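Long-range contacts in hypothetical protein Atu2144 (Agrobacterium tumefaciens, PDB 2ODF), which is of unknown function but belongs to the N-formylglutamate amidohydrolase family and so is probably a hydrolase related to zinc-dependent exopeptidases: residues A34-P39 and H55-P60; K147-T152 and G218-M223. All coordinates share one frame; numbering follows the deposited sequence.

How the interactions relate
Along the chain interaction 1 closes before interaction 2 opens. Their centres lie 24 Å apart, on opposite sides of the chain's centre, and their nearest atoms are about 7 Å apart without touching. The mixed sheet links them. Residues 34-39 follow strand 27-31, which runs parallel to strand 149-156, and residues 147-152 and 218-223 form the start of the parallel pair 149-156 and 220-227. Further along strand 149-156, S155 hydrogen-bonds to D59 and P60 of interaction 1. Interaction 2 joins two inner strands of the sheet, and interaction 1 lies in the loops beyond the C-terminal end of strand 27-31, the end where alpha/beta enzymes commonly carry their active site.

Interaction 1: residues A34-P39 and H55-P60; sequences ASATIP and HAAWDP
A36 and A57 bring the two irregular segments together, their CA atoms 4.8 Å apart. No direct hydrogen bond crosses the contact: the nearest backbone oxygens, S35 O and A57 O, are both acceptors. Instead A36 CA points its hydrogen almost straight at A57 O (3.5 Å between CA and O, 165° at the hydrogen), and a water donates to both A34 O and D59 O, at 2.8 Å from A34 O. The side chains add a small apolar patch, in which A36 CB lies 3.9 Å from A57 CB. Both segments belong to the loops between strand 27-31 and helix 62-73, one before and one after the short helix 49-52. The first is shaped by an ST turn, with S35 OG accepting from T37 N at 3.2 Å while also hydrogen-bonded to R81 O. A36 CB also sits over one face of the W58 indole, a CH-pi contact 4.0 Å from the centroid of the five-membered ring and displaced toward the rim. With chi1 at 72°, W58 CG lies between the backbone N and the carbonyl carbon, which helps turn the indole so that A36 CB meets one face and P60 CA, two residues further along the same segment, the other. A34 O meets the ring in its plane, 3.4 Å from W58 CE3, where the polarised C-H edge suits a carbonyl oxygen. A57 O is hydrogen-bonded to S83 OG. D59 OD2 accepts from S155 N, and D59 OD1 has a weak hydrogen bond with H33 ND1, which ties this loop back to strand 149-156 and the end of strand 27-31.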
loop_
_atom_site.group_PDB
_atom_site.type_symbol
_atom_site.label_atom_id
_atom_site.label_comp_id
_atom_site.label_asym_id
_atom_site.label_seq_id
_atom_site.Cartn_x
_atom_site.Cartn_y
_atom_site.Cartn_z
ATOM N N ALA A 34 1.836 -19.260 -0.677
ATOM C CA ALA A 34 2.844 -20.257 -0.977
ATOM C C ALA A 34 3.657 -20.672 0.242
ATOM O O ALA A 34 4.107 -21.817 0.323
ATOM C CB ALA A 34 3.819 -19.700 -2.054
ATOM N N SER A 35 3.868 -19.732 1.164
ATOM C CA SER A 35 4.880 -19.908 2.214
ATOM C C SER A 35 4.405 -19.530 3.602
ATOM O O SER A 35 3.745 -18.522 3.794
ATOM C CB SER A 35 6.146 -19.125 1.862
ATOM O OG SER A 35 7.081 -19.207 2.941
ATOM N N ALA A 36 4.787 -20.353 4.569
ATOM C CA ALA A 36 4.403 -20.199 5.963
ATOM C C ALA A 36 5.429 -19.390 6.767
ATOM O O ALA A 36 5.208 -19.127 7.959
ATOM C CB ALA A 36 4.225 -21.569 6.574
ATOM N N THR A 37 6.513 -18.968 6.113
ATOM C CA THR A 37 7.610 -18.279 6.773
ATOM C C THR A 37 7.166 -16.943 7.421
ATOM O O THR A 37 6.486 -16.130 6.808
ATOM C CB THR A 37 8.771 -18.014 5.830
ATOM O OG1 THR A 37 9.141 -19.242 5.164
ATOM C CG2 THR A 37 9.964 -17.476 6.621
ATOM N N ILE A 38 7.535 -16.778 8.682
ATOM C CA ILE A 38 7.300 -15.539 9.426
ATOM C C ILE A 38 8.649 -14.826 9.470
ATOM O O ILE A 38 9.644 -15.415 9.927
ATOM C CB ILE A 38 6.827 -15.793 10.891
ATOM C CG1 ILE A 38 5.631 -16.761 10.974
ATOM C CG2 ILE A 38 6.491 -14.453 11.583
ATOM C CD1 ILE A 38 4.424 -16.373 10.145
ATOM N N PRO A 39 8.702 -13.557 9.014
ATOM C CA PRO A 39 9.946 -12.814 9.137
ATOM C C PRO A 39 10.408 -12.792 10.592
ATOM O O PRO A 39 9.576 -12.752 11.492
ATOM C CB PRO A 39 9.576 -11.404 8.671
ATOM C CG PRO A 39 8.392 -11.578 7.831
ATOM C CD PRO A 39 7.640 -12.740 8.389
ATOM N N HIS A 55 -2.497 -24.695 8.439
ATOM C CA HIS A 55 -3.068 -23.922 7.336
ATOM C C HIS A 55 -3.375 -22.456 7.653
ATOM O O HIS A 55 -3.683 -21.716 6.725
ATOM C CB HIS A 55 -4.341 -24.605 6.820
ATOM C CG HIS A 55 -5.471 -24.559 7.798
ATOM N ND1 HIS A 55 -6.393 -23.541 7.815
ATOM C CD2 HIS A 55 -5.790 -25.378 8.830
ATOM C CE1 HIS A 55 -7.240 -23.733 8.810
ATOM N NE2 HIS A 55 -6.898 -24.843 9.439
ATOM N N ALA A 56 -3.305 -22.020 8.933
ATOM C CA ALA A 56 -3.409 -20.584 9.260
ATOM C C ALA A 56 -2.305 -19.771 8.557
ATOM O O ALA A 56 -2.536 -18.638 8.128
ATOM C CB ALA A 56 -3.316 -20.342 10.788
ATOM N N ALA A 57 -1.117 -20.372 8.460
ATOM C CA ALA A 57 0.089 -19.702 7.980
ATOM C C ALA A 57 0.329 -19.783 6.484
ATOM O O ALA A 57 1.102 -18.988 5.963
ATOM C CB ALA A 57 1.308 -20.237 8.705
ATOM N N TRP A 58 -0.305 -20.725 5.802
ATOM C CA TRP A 58 -0.080 -20.944 4.377
ATOM C C TRP A 58 -1.144 -21.872 3.793
ATOM O O TRP A 58 -2.000 -22.381 4.518
ATOM C CB TRP A 58 1.327 -21.523 4.154
ATOM C CG TRP A 58 1.490 -22.952 4.584
ATOM C CD1 TRP A 58 0.914 -23.569 5.653
ATOM C CD2 TRP A 58 2.285 -23.937 3.940
ATOM N NE1 TRP A 58 1.306 -24.866 5.705
ATOM C CE2 TRP A 58 2.155 -25.118 4.669
ATOM C CE3 TRP A 58 3.110 -23.927 2.807
ATOM C CZ2 TRP A 58 2.814 -26.296 4.306
ATOM C CZ3 TRP A 58 3.765 -25.080 2.456
ATOM C CH2 TRP A 58 3.616 -26.256 3.205
ATOM N N ASP A 59 -1.114 -22.039 2.475
ATOM C CA ASP A 59 -1.919 -23.057 1.776
ATOM C C ASP A 59 -0.996 -24.255 1.567
ATOM O O ASP A 59 -0.197 -24.282 0.607
ATOM C CB ASP A 59 -2.382 -22.555 0.407
ATOM C CG ASP A 59 -3.477 -21.527 0.481
ATOM O OD1 ASP A 59 -3.722 -20.936 1.573
ATOM O OD2 ASP A 59 -4.065 -21.247 -0.596
ATOM N N PRO A 60 -1.096 -25.267 2.447
ATOM C CA PRO A 60 -0.242 -26.448 2.275
ATOM C C PRO A 60 -0.498 -27.125 0.943
ATOM O O PRO A 60 -1.657 -27.280 0.537
ATOM C CB PRO A 60 -0.658 -27.392 3.419
ATOM C CG PRO A 60 -1.666 -26.693 4.219
ATOM C CD PRO A 60 -2.042 -25.393 3.572
HETATM O O HOH W 1 2.249 -23.836 -0.432
#

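Interaction 2: residues K147-T152 and G218-M223; sequences KVVVVT and GLLNVM
V150 O accepts a hydrogen bond from V222 N at 3.0 Å and has a lesser CA-H...O contact, N221 CA to V150 O 3.1 Å. V150 N gives its hydrogen to L220 O at 2.9 Å, and T152 N continues the parallel pattern to V222 O at 3.0 Å. The axes of segments 149-152 and 220-223 are 4° apart; the full strands 149-156 and 220-227 are inner neighbours in the mixed sheet, and V149 and V151 bond to strand 27-31 on the other side. Where the pair begins, a water bridges V148 O and L220 N.

On the face carrying V151 and V222, V151 CG1 lies alongside V222 CG1 at 4.0 Å. CG1 of V151 is anti to its backbone N, whereas that of V222 stands between N and carbonyl carbon (chi1 71°); helix 178-186 packs over both V149 and V222. L219 CD1 wedges against V150 CG2 at 3.9 Å and against V148 CG1, beneath helix 116-143. T152 OG1 lies against M223 CG at 3.2 Å, and L210 of helix 208-213 touches both residues. Three interstrand bonds pair the inner amides and a water serves the entry, so V149, V151, L220 and V222 can make one face apolar, while the other mixes V150 and M223 with T152 and N221.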
loop_
_atom_site.group_PDB
_atom_site.type_symbol
_atom_site.label_atom_id
_atom_site.label_comp_id
_atom_site.label_asym_id
_atom_site.label_seq_id
_atom_site.Cartn_x
_atom_site.Cartn_y
_atom_site.Cartn_z
ATOM N N LYS A 147 0.232 -13.911 -25.414
ATOM C CA LYS A 147 -0.939 -14.255 -24.633
ATOM C C LYS A 147 -0.532 -14.431 -23.158
ATOM O O LYS A 147 0.551 -14.944 -22.862
ATOM C CB LYS A 147 -1.547 -15.524 -25.218
ATOM C CG LYS A 147 -2.880 -16.015 -24.627
ATOM C CD LYS A 147 -3.266 -17.333 -25.315
ATOM C CE LYS A 147 -4.546 -17.940 -24.808
ATOM N NZ LYS A 147 -4.747 -19.339 -25.315
ATOM N N VAL A 148 -1.356 -13.909 -22.251
ATOM C CA VAL A 148 -1.195 -14.128 -20.805
ATOM C C VAL A 148 -2.480 -14.704 -20.231
ATOM O O VAL A 148 -3.564 -14.179 -20.493
ATOM C CB VAL A 148 -0.900 -12.836 -20.035
ATOM C CG1 VAL A 148 -0.736 -13.168 -18.556
ATOM C CG2 VAL A 148 0.338 -12.121 -20.609
ATOM N N VAL A 149 -2.359 -15.819 -19.519
ATOM C CA VAL A 149 -3.486 -16.479 -18.880
ATOM C C VAL A 149 -3.123 -16.513 -17.387
ATOM O O VAL A 149 -2.132 -17.143 -16.979
ATOM C CB VAL A 149 -3.738 -17.923 -19.403
ATOM C CG1 VAL A 149 -4.897 -18.601 -18.630
ATOM C CG2 VAL A 149 -4.006 -17.973 -20.947
ATOM N N VAL A 150 -3.900 -15.798 -16.582
ATOM C CA VAL A 150 -3.548 -15.614 -15.165
ATOM C C VAL A 150 -4.180 -16.721 -14.368
ATOM O O VAL A 150 -5.393 -16.828 -14.307
ATOM C CB VAL A 150 -3.990 -14.222 -14.643
ATOM C CG1 VAL A 150 -3.629 -14.031 -13.121
ATOM C CG2 VAL A 150 -3.358 -13.133 -15.509
ATOM N N VAL A 151 -3.353 -17.529 -13.715
ATOM C CA VAL A 151 -3.867 -18.689 -13.004
ATOM C C VAL A 151 -3.317 -18.635 -11.601
ATOM O O VAL A 151 -2.108 -18.712 -11.424
ATOM C CB VAL A 151 -3.429 -20.017 -13.669
ATOM C CG1 VAL A 151 -3.952 -21.218 -12.836
ATOM C CG2 VAL A 151 -3.905 -20.084 -15.141
ATOM N N THR A 152 -4.190 -18.483 -10.611
ATOM C CA THR A 152 -3.762 -18.534 -9.211
ATOM C C THR A 152 -4.056 -19.912 -8.584
ATOM O O THR A 152 -5.048 -20.587 -8.911
ATOM C CB THR A 152 -4.376 -17.401 -8.370
ATOM O OG1 THR A 152 -5.719 -17.713 -8.023
ATOM C CG2 THR A 152 -4.400 -16.074 -9.135
ATOM N N GLY A 218 -8.374 -7.693 -19.647
ATOM C CA GLY A 218 -9.184 -8.630 -20.438
ATOM C C GLY A 218 -8.602 -10.016 -20.603
ATOM O O GLY A 218 -8.935 -10.755 -21.543
ATOM N N LEU A 219 -7.723 -10.384 -19.671
ATOM C CA LEU A 219 -6.962 -11.607 -19.777
ATOM C C LEU A 219 -7.776 -12.795 -19.265
ATOM O O LEU A 219 -8.503 -12.683 -18.264
ATOM C CB LEU A 219 -5.682 -11.483 -18.926
ATOM C CG LEU A 219 -4.728 -10.330 -19.178
ATOM C CD1 LEU A 219 -3.528 -10.360 -18.192
ATOM C CD2 LEU A 219 -4.231 -10.302 -20.606
ATOM N N LEU A 220 -7.634 -13.932 -19.942
ATOM C CA LEU A 220 -8.208 -15.162 -19.450
ATOM C C LEU A 220 -7.619 -15.421 -18.066
ATOM O O LEU A 220 -6.439 -15.133 -17.796
ATOM C CB LEU A 220 -7.893 -16.335 -20.389
ATOM C CG LEU A 220 -8.534 -16.368 -21.788
ATOM C CD1 LEU A 220 -7.935 -17.469 -22.686
ATOM C CD2 LEU A 220 -10.045 -16.541 -21.681
ATOM N N ASN A 221 -8.430 -15.975 -17.186
ATOM C CA ASN A 221 -7.986 -16.159 -15.833
ATOM C C ASN A 221 -8.828 -17.132 -15.064
ATOM O O ASN A 221 -9.979 -17.343 -15.365
ATOM C CB ASN A 221 -7.983 -14.808 -15.104
ATOM C CG ASN A 221 -9.344 -14.196 -15.008
ATOM O OD1 ASN A 221 -9.864 -13.589 -15.982
ATOM N ND2 ASN A 221 -9.939 -14.316 -13.839
ATOM N N VAL A 222 -8.240 -17.700 -14.037
ATOM C CA VAL A 222 -8.985 -18.548 -13.133
ATOM C C VAL A 222 -8.220 -18.657 -11.823
ATOM O O VAL A 222 -7.008 -18.521 -11.760
ATOM C CB VAL A 222 -9.212 -19.976 -13.752
ATOM C CG1 VAL A 222 -7.859 -20.784 -13.781
ATOM C CG2 VAL A 222 -10.273 -20.744 -12.998
ATOM N N MET A 223 -8.954 -18.941 -10.771
ATOM C CA MET A 223 -8.369 -19.235 -9.482
ATOM C C MET A 223 -8.754 -20.661 -9.163
ATOM O O MET A 223 -9.916 -21.020 -9.252
ATOM C CB MET A 223 -8.931 -18.238 -8.464
ATOM C CG MET A 223 -8.679 -18.509 -6.991
ATOM S SD MET A 223 -9.204 -17.156 -5.881
ATOM C CE MET A 223 -8.979 -18.022 -4.397
HETATM O O HOH W 2 -5.704 -14.088 -22.038
#